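Local structure of periplasmic solute binding protein (Pectobacterium atrosepticum, 4RY1) at residues N83-I88 and E301-M306; Q193-S198 and D397-A402; E204-Y209 and N392-D397. The protein probably binds a sugar in the periplasm and delivers it to an ABC-type transporter. All blocks are in the same frame, centred on the assembly; numbering follows the deposited sequence. Where two conformers were deposited one is given.

Interaction 1. Residues N83-I88 and E301-M306; sequences NKQKDI and EAAMLM
I88 presses its CG2 methyl onto the helical backbone between A303 and M304. CG2 lies 3.6 Å from the backbone N of M304, so the methyl meets the main chain as well as the side chains. It is flanked by two carbons of that helix. A303 CB approaches to 3.8 Å, and M304 CG comes equally close. The branching of I88 decides which arm does this. With chi1 at -68°, CG2 lies anti to the backbone N and faces 301-306, while CG1 turns back beside the N.

Q85 meets A303 with the base of its chain, not with its amide. Its CB is 3.9 Å from A303 CB, and its CG is about as near. The A303 methyl touches both the Q85 methylenes and the I88 methyl, which come from directions about at right angles. M304 meets I88 through its CG. The side chains meet through carbon atoms alone, and the polar backbone N of M304 is touched only by a methyl.

Q85 also holds the N-cap position of the short helix 86-89, and its side chain touches Y80. On the inner side, A302, A303 and M306 rest on the sheet through I292, and M306 also reaches F290. The contact therefore adds an outer layer to a helix that covers a sheet. This layering fits the alpha/beta domain of a periplasmic binding protein of the PBP clan.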
loop_
_atom_site.group_PDB
_atom_site.type_symbol
_atom_site.label_atom_id
_atom_site.label_comp_id
_atom_site.label_asym_id
_atom_site.label_seq_id
_atom_site.Cartn_x
_atom_site.Cartn_y
_atom_site.Cartn_z
ATOM N N ASN A 83 -18.468 15.277 -4.009
ATOM C CA ASN A 83 -18.874 16.127 -5.132
ATOM C C ASN A 83 -19.735 17.302 -4.670
ATOM O O ASN A 83 -19.777 18.319 -5.347
ATOM C CB ASN A 83 -19.600 15.343 -6.247
ATOM C CG ASN A 83 -18.734 14.275 -6.901
ATOM O OD1 ASN A 83 -19.199 13.140 -7.189
ATOM N ND2 ASN A 83 -17.509 14.623 -7.185
ATOM N N LYS A 84 -20.407 17.158 -3.524
ATOM C CA LYS A 84 -21.174 18.266 -2.923
ATOM C C LYS A 84 -20.312 19.430 -2.421
ATOM O O LYS A 84 -20.828 20.509 -2.157
ATOM C CB LYS A 84 -22.060 17.758 -1.786
ATOM C CG LYS A 84 -23.128 16.799 -2.238
ATOM C CD LYS A 84 -23.847 16.296 -1.005
ATOM C CE LYS A 84 -25.010 15.385 -1.289
ATOM N NZ LYS A 84 -25.634 15.132 0.038
ATOM N N GLN A 85 -19.006 19.195 -2.286
ATOM C CA GLN A 85 -18.062 20.226 -1.857
ATOM C C GLN A 85 -16.971 20.425 -2.893
ATOM O O GLN A 85 -15.827 20.743 -2.563
ATOM C CB GLN A 85 -17.469 19.863 -0.503
ATOM C CG GLN A 85 -18.517 19.748 0.591
ATOM C CD GLN A 85 -19.206 21.053 0.989
ATOM O OE1 GLN A 85 -20.281 21.018 1.608
ATOM N NE2 GLN A 85 -18.604 22.188 0.679
ATOM N N LYS A 86 -17.341 20.250 -4.159
ATOM C CA LYS A 86 -16.390 20.383 -5.269
ATOM C C LYS A 86 -15.571 21.677 -5.210
ATOM O O LYS A 86 -14.356 21.658 -5.435
ATOM C CB LYS A 86 -17.102 20.276 -6.627
ATOM C CG LYS A 86 -16.203 20.702 -7.780
ATOM C CD LYS A 86 -16.577 20.099 -9.121
ATOM C CE LYS A 86 -15.329 19.602 -9.849
ATOM N NZ LYS A 86 -15.404 18.166 -10.242
ATOM N N ASP A 87 -16.230 22.798 -4.941
ATOM C CA ASP A 87 -15.544 24.103 -4.972
ATOM C C ASP A 87 -14.586 24.308 -3.798
ATOM O O ASP A 87 -13.449 24.769 -3.974
ATOM C CB ASP A 87 -16.552 25.250 -5.045
ATOM C CG ASP A 87 -17.315 25.270 -6.352
ATOM O OD1 ASP A 87 -16.741 24.877 -7.387
ATOM O OD2 ASP A 87 -18.495 25.671 -6.340
ATOM N N ILE A 88 -15.045 23.956 -2.605
ATOM C CA ILE A 88 -14.207 24.053 -1.406
ATOM C C ILE A 88 -12.989 23.135 -1.536
ATOM O O ILE A 88 -11.859 23.543 -1.240
ATOM C CB ILE A 88 -15.003 23.724 -0.123
ATOM C CG1 ILE A 88 -16.057 24.795 0.166
ATOM C CG2 ILE A 88 -14.060 23.557 1.076
ATOM C CD1 ILE A 88 -15.524 26.071 0.755
ATOM N N GLU A 301 -16.999 22.658 6.780
ATOM C CA GLU A 301 -15.793 22.867 7.594
ATOM C C GLU A 301 -14.853 21.665 7.505
ATOM O O GLU A 301 -13.628 21.826 7.430
ATOM C CB GLU A 301 -16.170 23.197 9.051
ATOM C CG GLU A 301 -16.827 24.562 9.241
ATOM C CD GLU A 301 -18.319 24.636 8.965
ATOM O OE1 GLU A 301 -18.977 23.622 8.634
ATOM O OE2 GLU A 301 -18.826 25.768 9.069
ATOM N N ALA A 302 -15.418 20.473 7.482
ATOM C CA ALA A 302 -14.628 19.260 7.256
ATOM C C ALA A 302 -13.877 19.340 5.916
ATOM O O ALA A 302 -12.664 19.090 5.844
ATOM C CB ALA A 302 -15.541 18.021 7.289
ATOM N N ALA A 303 -14.594 19.708 4.868
ATOM C CA ALA A 303 -13.991 19.901 3.550
ATOM C C ALA A 303 -12.930 21.007 3.561
ATOM O O ALA A 303 -11.899 20.886 2.882
ATOM C CB ALA A 303 -15.049 20.216 2.517
ATOM N N MET A 304 -13.199 22.091 4.291
ATOM C CA MET A 304 -12.201 23.171 4.421
ATOM C C MET A 304 -10.900 22.642 5.043
ATOM O O MET A 304 -9.800 23.020 4.639
ATOM C CB MET A 304 -12.743 24.363 5.241
ATOM C CG MET A 304 -13.870 25.136 4.572
ATOM S SD MET A 304 -14.807 26.302 5.656
ATOM C CE MET A 304 -13.476 27.485 5.986
ATOM N N LEU A 305 -11.013 21.797 6.060
ATOM C CA LEU A 305 -9.817 21.222 6.686
ATOM C C LEU A 305 -9.056 20.337 5.694
ATOM O O LEU A 305 -7.828 20.400 5.555
ATOM C CB LEU A 305 -10.185 20.428 7.928
ATOM C CG LEU A 305 -9.064 19.686 8.650
ATOM C CD1 LEU A 305 -7.899 20.600 9.022
ATOM C CD2 LEU A 305 -9.641 18.919 9.848
ATOM N N MET A 306 -9.794 19.528 4.958
ATOM C CA MET A 306 -9.197 18.650 3.950
ATOM C C MET A 306 -8.483 19.468 2.862
ATOM O O MET A 306 -7.323 19.185 2.511
ATOM C CB MET A 306 -10.239 17.735 3.323
ATOM C CG MET A 306 -10.747 16.678 4.293
ATOM S SD MET A 306 -12.291 15.770 3.768
ATOM C CE MET A 306 -11.834 15.269 2.101
#

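Interaction 2. Residues Q193-S198 and D397-A402; sequences QSIAYS and DFLSGA
L399 meets I195 and carries most of the contact. Its CG is anti to the backbone N (chi1 174°), which carries the end of the chain toward the strand. CD1 then meets I195 at its branch point, 3.6 Å from I195 CB. The same methyl is 3.8 Å from I195 CG2 and 4.0 Å from I195 CG1. One leucine methyl thus fits against the fork of the isoleucine, and the two side chains cross obliquely. The carbonyl O of Y197 is a more distant neighbour of L399 CD1.

I195 belongs to strand 194-195, which forms a two-stranded antiparallel hairpin with 188-189. Q193 and S194 both face D189 there, in a G1 beta bulge. The C-terminal helix 391-409 packs across this small ribbon. N403, in the next turn of the helix, adds a polar tie by accepting a hydrogen bond from I195 N on OD1.

A402 points its methyl at the CG1-CD1 arm of I195. A402 CB is 3.8 Å from I195 CG1 and 4.1 Å from I195 CD1. The same methyl also covers one face of the F398 ring, 4.1 Å above the plane and offset toward the rim. That ring packs on V202 of helix 199-214, on W377 of helix 371-385 and, edge-to-face, on F206. Further along the helix, K407 NZ makes a hydrogen bond with Q193 OE1, at the start of the ribbon's second strand.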
loop_
_atom_site.group_PDB
_atom_site.type_symbol
_atom_site.label_atom_id
_atom_site.label_comp_id
_atom_site.label_asym_id
_atom_site.label_seq_id
_atom_site.Cartn_x
_atom_site.Cartn_y
_atom_site.Cartn_z
ATOM N N GLN A 193 -17.879 -12.606 -8.907
ATOM C CA GLN A 193 -17.634 -12.667 -7.452
ATOM C C GLN A 193 -16.698 -13.809 -7.124
ATOM O O GLN A 193 -16.931 -14.583 -6.196
ATOM C CB GLN A 193 -18.946 -12.791 -6.693
ATOM C CG GLN A 193 -19.839 -11.632 -7.062
ATOM C CD GLN A 193 -21.191 -11.595 -6.404
ATOM O OE1 GLN A 193 -21.595 -12.501 -5.670
ATOM N NE2 GLN A 193 -21.922 -10.522 -6.682
ATOM N N SER A 194 -15.607 -13.864 -7.884
ATOM C CA SER A 194 -14.719 -15.019 -7.893
ATOM C C SER A 194 -13.294 -14.676 -8.265
ATOM O O SER A 194 -12.996 -13.593 -8.784
ATOM C CB SER A 194 -15.236 -16.091 -8.879
ATOM O OG SER A 194 -16.518 -16.577 -8.512
ATOM N N ILE A 195 -12.418 -15.627 -7.971
ATOM C CA ILE A 195 -11.062 -15.600 -8.484
ATOM C C ILE A 195 -11.138 -15.753 -10.023
ATOM O O ILE A 195 -11.867 -16.598 -10.549
ATOM C CB ILE A 195 -10.202 -16.715 -7.836
ATOM C CG1 ILE A 195 -9.972 -16.453 -6.340
ATOM C CG2 ILE A 195 -8.871 -16.883 -8.559
ATOM C CD1 ILE A 195 -9.099 -15.251 -6.026
ATOM N N ALA A 196 -10.414 -14.894 -10.728
ATOM C CA ALA A 196 -10.371 -14.892 -12.197
ATOM C C ALA A 196 -9.404 -15.937 -12.773
ATOM O O ALA A 196 -9.555 -16.397 -13.916
ATOM C CB ALA A 196 -10.002 -13.514 -12.716
ATOM N N TYR A 197 -8.383 -16.271 -11.995
ATOM C CA TYR A 197 -7.432 -17.322 -12.385
ATOM C C TYR A 197 -8.143 -18.673 -12.463
ATOM O O TYR A 197 -8.983 -19.003 -11.632
ATOM C CB TYR A 197 -6.250 -17.423 -11.404
ATOM C CG TYR A 197 -5.361 -16.205 -11.256
ATOM C CD1 TYR A 197 -5.335 -15.185 -12.187
ATOM C CD2 TYR A 197 -4.520 -16.097 -10.163
ATOM C CE1 TYR A 197 -4.514 -14.072 -12.024
ATOM C CE2 TYR A 197 -3.704 -14.998 -9.989
ATOM C CZ TYR A 197 -3.697 -13.987 -10.916
ATOM O OH TYR A 197 -2.879 -12.909 -10.703
ATOM N N SER A 198 -7.811 -19.434 -13.495
ATOM C CA SER A 198 -8.208 -20.835 -13.569
ATOM C C SER A 198 -7.545 -21.655 -12.458
ATOM O O SER A 198 -6.598 -21.201 -11.799
ATOM C CB SER A 198 -7.774 -21.419 -14.912
ATOM O OG SER A 198 -6.352 -21.454 -15.000
ATOM N N ASP A 397 -7.358 -25.699 -2.721
ATOM C CA ASP A 397 -8.077 -25.338 -1.490
ATOM C C ASP A 397 -8.140 -23.823 -1.300
ATOM O O ASP A 397 -9.144 -23.289 -0.827
ATOM C CB ASP A 397 -7.455 -25.975 -0.250
ATOM C CG ASP A 397 -7.657 -27.487 -0.199
ATOM O OD1 ASP A 397 -8.270 -28.074 -1.127
ATOM O OD2 ASP A 397 -7.200 -28.091 0.790
ATOM N N PHE A 398 -7.060 -23.145 -1.669
ATOM C CA PHE A 398 -7.070 -21.682 -1.641
ATOM C C PHE A 398 -8.172 -21.169 -2.581
ATOM O O PHE A 398 -8.967 -20.316 -2.212
ATOM C CB PHE A 398 -5.711 -21.070 -2.006
ATOM C CG PHE A 398 -5.768 -19.577 -2.201
ATOM C CD1 PHE A 398 -5.721 -18.713 -1.104
ATOM C CD2 PHE A 398 -5.906 -19.041 -3.465
ATOM C CE1 PHE A 398 -5.806 -17.337 -1.279
ATOM C CE2 PHE A 398 -5.989 -17.674 -3.644
ATOM C CZ PHE A 398 -5.931 -16.818 -2.552
ATOM N N LEU A 399 -8.228 -21.720 -3.782
ATOM C CA LEU A 399 -9.226 -21.281 -4.760
ATOM C C LEU A 399 -10.671 -21.417 -4.252
ATOM O O LEU A 399 -11.449 -20.487 -4.367
ATOM C CB LEU A 399 -9.036 -22.042 -6.066
ATOM C CG LEU A 399 -10.090 -21.796 -7.146
ATOM C CD1 LEU A 399 -10.175 -20.318 -7.510
ATOM C CD2 LEU A 399 -9.746 -22.642 -8.365
ATOM N N SER A 400 -11.024 -22.579 -3.715
ATOM C CA SER A 400 -12.386 -22.796 -3.200
ATOM C C SER A 400 -12.693 -21.878 -2.003
ATOM O O SER A 400 -13.763 -21.288 -1.924
ATOM C CB SER A 400 -12.621 -24.279 -2.853
ATOM O OG SER A 400 -11.589 -24.797 -2.041
ATOM N N GLY A 401 -11.741 -21.741 -1.084
ATOM C CA GLY A 401 -11.965 -20.898 0.100
ATOM C C GLY A 401 -12.036 -19.413 -0.263
ATOM O O GLY A 401 -12.861 -18.647 0.270
ATOM N N ALA A 402 -11.154 -19.013 -1.172
ATOM C CA ALA A 402 -11.130 -17.634 -1.679
ATOM C C ALA A 402 -12.470 -17.304 -2.332
ATOM O O ALA A 402 -13.051 -16.240 -2.097
ATOM C CB ALA A 402 -9.986 -17.422 -2.660
#

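Interaction 3. Residues E204-Y209 and N392-D397; sequences ELFGFY and NKVADD
Apolar packing carries this contact, and F206 provides one whole side of it. Its ring lies against the helix backbone at A395. The ring atom CD2 is 3.6 Å from A395 CB and 3.7 Å from A395 CA. CE2 also lies 3.8 Å from A395 CA, so one side of the ring runs along this alanine. The backbone N of A395 stands over a face of the ring. The small alanine lets the ring come this near to the main chain. V394 comes obliquely to the ring, with CG1 4.1 Å from F206 CE1. The side chains of F206 and V394 cross at about a right angle. In F206, CG is anti to the carbonyl carbon (chi1 -78°), and the ring projects toward 392-397.

Aromatic contacts continue past the two segments. F206 meets F398 edge-to-face, and it meets W377 with the ring planes at about 45°.

Charged groups sit apart from this packing. K393 NZ bonds D397 OD2 at 2.8 Å, one helical turn along, on that oxygen's syn lone pair. This salt bridge lies within one helix, and K393 is poorly ordered. D396 OD2 pairs with R203 of helix 199-214, which gives the two helices a charged link as well.

Helices 199-214 and 391-409 thus pack through an aromatic side chain set against A395 and V394, a helix-helix interface in a largely helical part of the fold.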
loop_
_atom_site.group_PDB
_atom_site.type_symbol
_atom_site.label_atom_id
_atom_site.label_comp_id
_atom_site.label_asym_id
_atom_site.label_seq_id
_atom_site.Cartn_x
_atom_site.Cartn_y
_atom_site.Cartn_z
ATOM N N GLU A 204 -0.029 -22.122 -10.592
ATOM C CA GLU A 204 1.110 -21.382 -11.096
ATOM C C GLU A 204 1.495 -20.269 -10.117
ATOM O O GLU A 204 2.674 -20.006 -9.917
ATOM C CB GLU A 204 0.792 -20.818 -12.485
ATOM C CG GLU A 204 1.929 -20.040 -13.127
ATOM C CD GLU A 204 1.664 -19.673 -14.573
ATOM O OE1 GLU A 204 0.511 -19.846 -15.031
ATOM O OE2 GLU A 204 2.594 -19.151 -15.221
ATOM N N LEU A 205 0.487 -19.650 -9.498
ATOM C CA LEU A 205 0.698 -18.571 -8.519
ATOM C C LEU A 205 1.413 -19.119 -7.286
ATOM O O LEU A 205 2.416 -18.549 -6.827
ATOM C CB LEU A 205 -0.637 -17.927 -8.125
ATOM C CG LEU A 205 -0.571 -16.894 -6.995
ATOM C CD1 LEU A 205 0.162 -15.636 -7.429
ATOM C CD2 LEU A 205 -1.983 -16.597 -6.517
ATOM N N PHE A 206 0.898 -20.223 -6.752
ATOM C CA PHE A 206 1.585 -20.905 -5.642
ATOM C C PHE A 206 2.956 -21.439 -6.052
ATOM O O PHE A 206 3.912 -21.394 -5.271
ATOM C CB PHE A 206 0.720 -21.973 -4.990
ATOM C CG PHE A 206 -0.309 -21.412 -4.062
ATOM C CD1 PHE A 206 0.002 -21.120 -2.735
ATOM C CD2 PHE A 206 -1.571 -21.088 -4.531
ATOM C CE1 PHE A 206 -0.960 -20.573 -1.890
ATOM C CE2 PHE A 206 -2.525 -20.526 -3.700
ATOM C CZ PHE A 206 -2.228 -20.279 -2.374
ATOM N N GLY A 207 3.071 -21.909 -7.288
ATOM C CA GLY A 207 4.383 -22.337 -7.803
ATOM C C GLY A 207 5.418 -21.213 -7.826
ATOM O O GLY A 207 6.595 -21.428 -7.588
ATOM N N PHE A 208 4.954 -20.006 -8.133
ATOM C CA PHE A 208 5.790 -18.796 -8.169
ATOM C C PHE A 208 6.357 -18.516 -6.757
ATOM O O PHE A 208 7.563 -18.264 -6.591
ATOM C CB PHE A 208 4.941 -17.648 -8.703
ATOM C CG PHE A 208 5.609 -16.292 -8.671
ATOM C CD1 PHE A 208 6.418 -15.868 -9.712
ATOM C CD2 PHE A 208 5.390 -15.418 -7.613
ATOM C CE1 PHE A 208 7.006 -14.617 -9.698
ATOM C CE2 PHE A 208 5.975 -14.165 -7.600
ATOM C CZ PHE A 208 6.779 -13.758 -8.635
ATOM N N TYR A 209 5.489 -18.597 -5.749
ATOM C CA TYR A 209 5.927 -18.515 -4.347
ATOM C C TYR A 209 6.982 -19.592 -3.991
ATOM O O TYR A 209 8.047 -19.303 -3.441
ATOM C CB TYR A 209 4.741 -18.600 -3.378
ATOM C CG TYR A 209 5.235 -18.558 -1.954
ATOM C CD1 TYR A 209 5.571 -17.353 -1.357
ATOM C CD2 TYR A 209 5.423 -19.721 -1.221
ATOM C CE1 TYR A 209 6.055 -17.301 -0.066
ATOM C CE2 TYR A 209 5.914 -19.681 0.061
ATOM C CZ TYR A 209 6.217 -18.467 0.649
ATOM O OH TYR A 209 6.723 -18.440 1.929
ATOM N N ASN A 392 -0.457 -28.448 -5.271
ATOM C CA ASN A 392 -1.767 -28.486 -5.933
ATOM C C ASN A 392 -2.928 -28.503 -4.998
ATOM O O ASN A 392 -3.933 -27.843 -5.213
ATOM C CB ASN A 392 -1.880 -29.676 -6.862
ATOM C CG ASN A 392 -1.105 -29.472 -8.115
ATOM O OD1 ASN A 392 -0.481 -28.439 -8.301
ATOM N ND2 ASN A 392 -1.126 -30.457 -8.990
ATOM N N LYS A 393 -2.801 -29.290 -3.963
ATOM C CA LYS A 393 -3.865 -29.363 -3.017
ATOM C C LYS A 393 -4.058 -28.013 -2.290
ATOM O O LYS A 393 -5.183 -27.543 -2.121
ATOM C CB LYS A 393 -3.592 -30.500 -2.069
ATOM C CG LYS A 393 -4.473 -30.467 -0.862
ATOM C CD LYS A 393 -5.896 -30.817 -1.225
ATOM C CE LYS A 393 -6.467 -31.663 -0.111
ATOM N NZ LYS A 393 -6.917 -30.823 1.027
ATOM N N VAL A 394 -2.951 -27.407 -1.874
ATOM C CA VAL A 394 -2.978 -26.118 -1.160
ATOM C C VAL A 394 -3.607 -25.046 -2.062
ATOM O O VAL A 394 -4.495 -24.291 -1.655
ATOM C CB VAL A 394 -1.564 -25.730 -0.679
ATOM C CG1 VAL A 394 -1.503 -24.278 -0.170
ATOM C CG2 VAL A 394 -1.119 -26.685 0.415
ATOM N N ALA A 395 -3.167 -25.043 -3.308
ATOM C CA ALA A 395 -3.686 -24.111 -4.305
ATOM C C ALA A 395 -5.173 -24.300 -4.584
ATOM O O ALA A 395 -5.959 -23.356 -4.512
ATOM C CB ALA A 395 -2.894 -24.247 -5.586
ATOM N N ASP A 396 -5.570 -25.525 -4.891
ATOM C CA ASP A 396 -6.982 -25.795 -5.146
ATOM C C ASP A 396 -7.851 -25.416 -3.924
ATOM O O ASP A 396 -8.963 -24.914 -4.076
ATOM C CB ASP A 396 -7.214 -27.270 -5.490
ATOM C CG ASP A 396 -6.501 -27.726 -6.764
ATOM O OD1 ASP A 396 -5.891 -26.926 -7.504
ATOM O OD2 ASP A 396 -6.560 -28.949 -7.033
ATOM N N ASP A 397 -7.358 -25.699 -2.721
ATOM C CA ASP A 397 -8.077 -25.338 -1.490
ATOM C C ASP A 397 -8.140 -23.823 -1.300
ATOM O O ASP A 397 -9.144 -23.289 -0.827
ATOM C CB ASP A 397 -7.455 -25.975 -0.250
ATOM C CG ASP A 397 -7.657 -27.487 -0.199
ATOM O OD1 ASP A 397 -8.270 -28.074 -1.127
ATOM O OD2 ASP A 397 -7.200 -28.091 0.790
#

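Overall arrangement
Interactions 2 and 3 are neighbours, with centres 11 Å apart. Both use helix 391-409 and share D397. Strand 194-195 leads into helix 199-214. The strand meets the later turns of helix 391-409, and the helix after it meets the earlier ones. The two contacts also touch each other, with F398 CB 3.6 Å from F206 CZ. Both are buried. Interaction 1 lies far away, its centre 47 Å from that of interaction 3 and on the opposite side of the chain's centre. It is only partly buried and joins a short helix to one resting on a sheet. Interaction 1 and interaction 2 rely on aliphatic groups, whereas interaction 3 sets an aromatic ring against a helix.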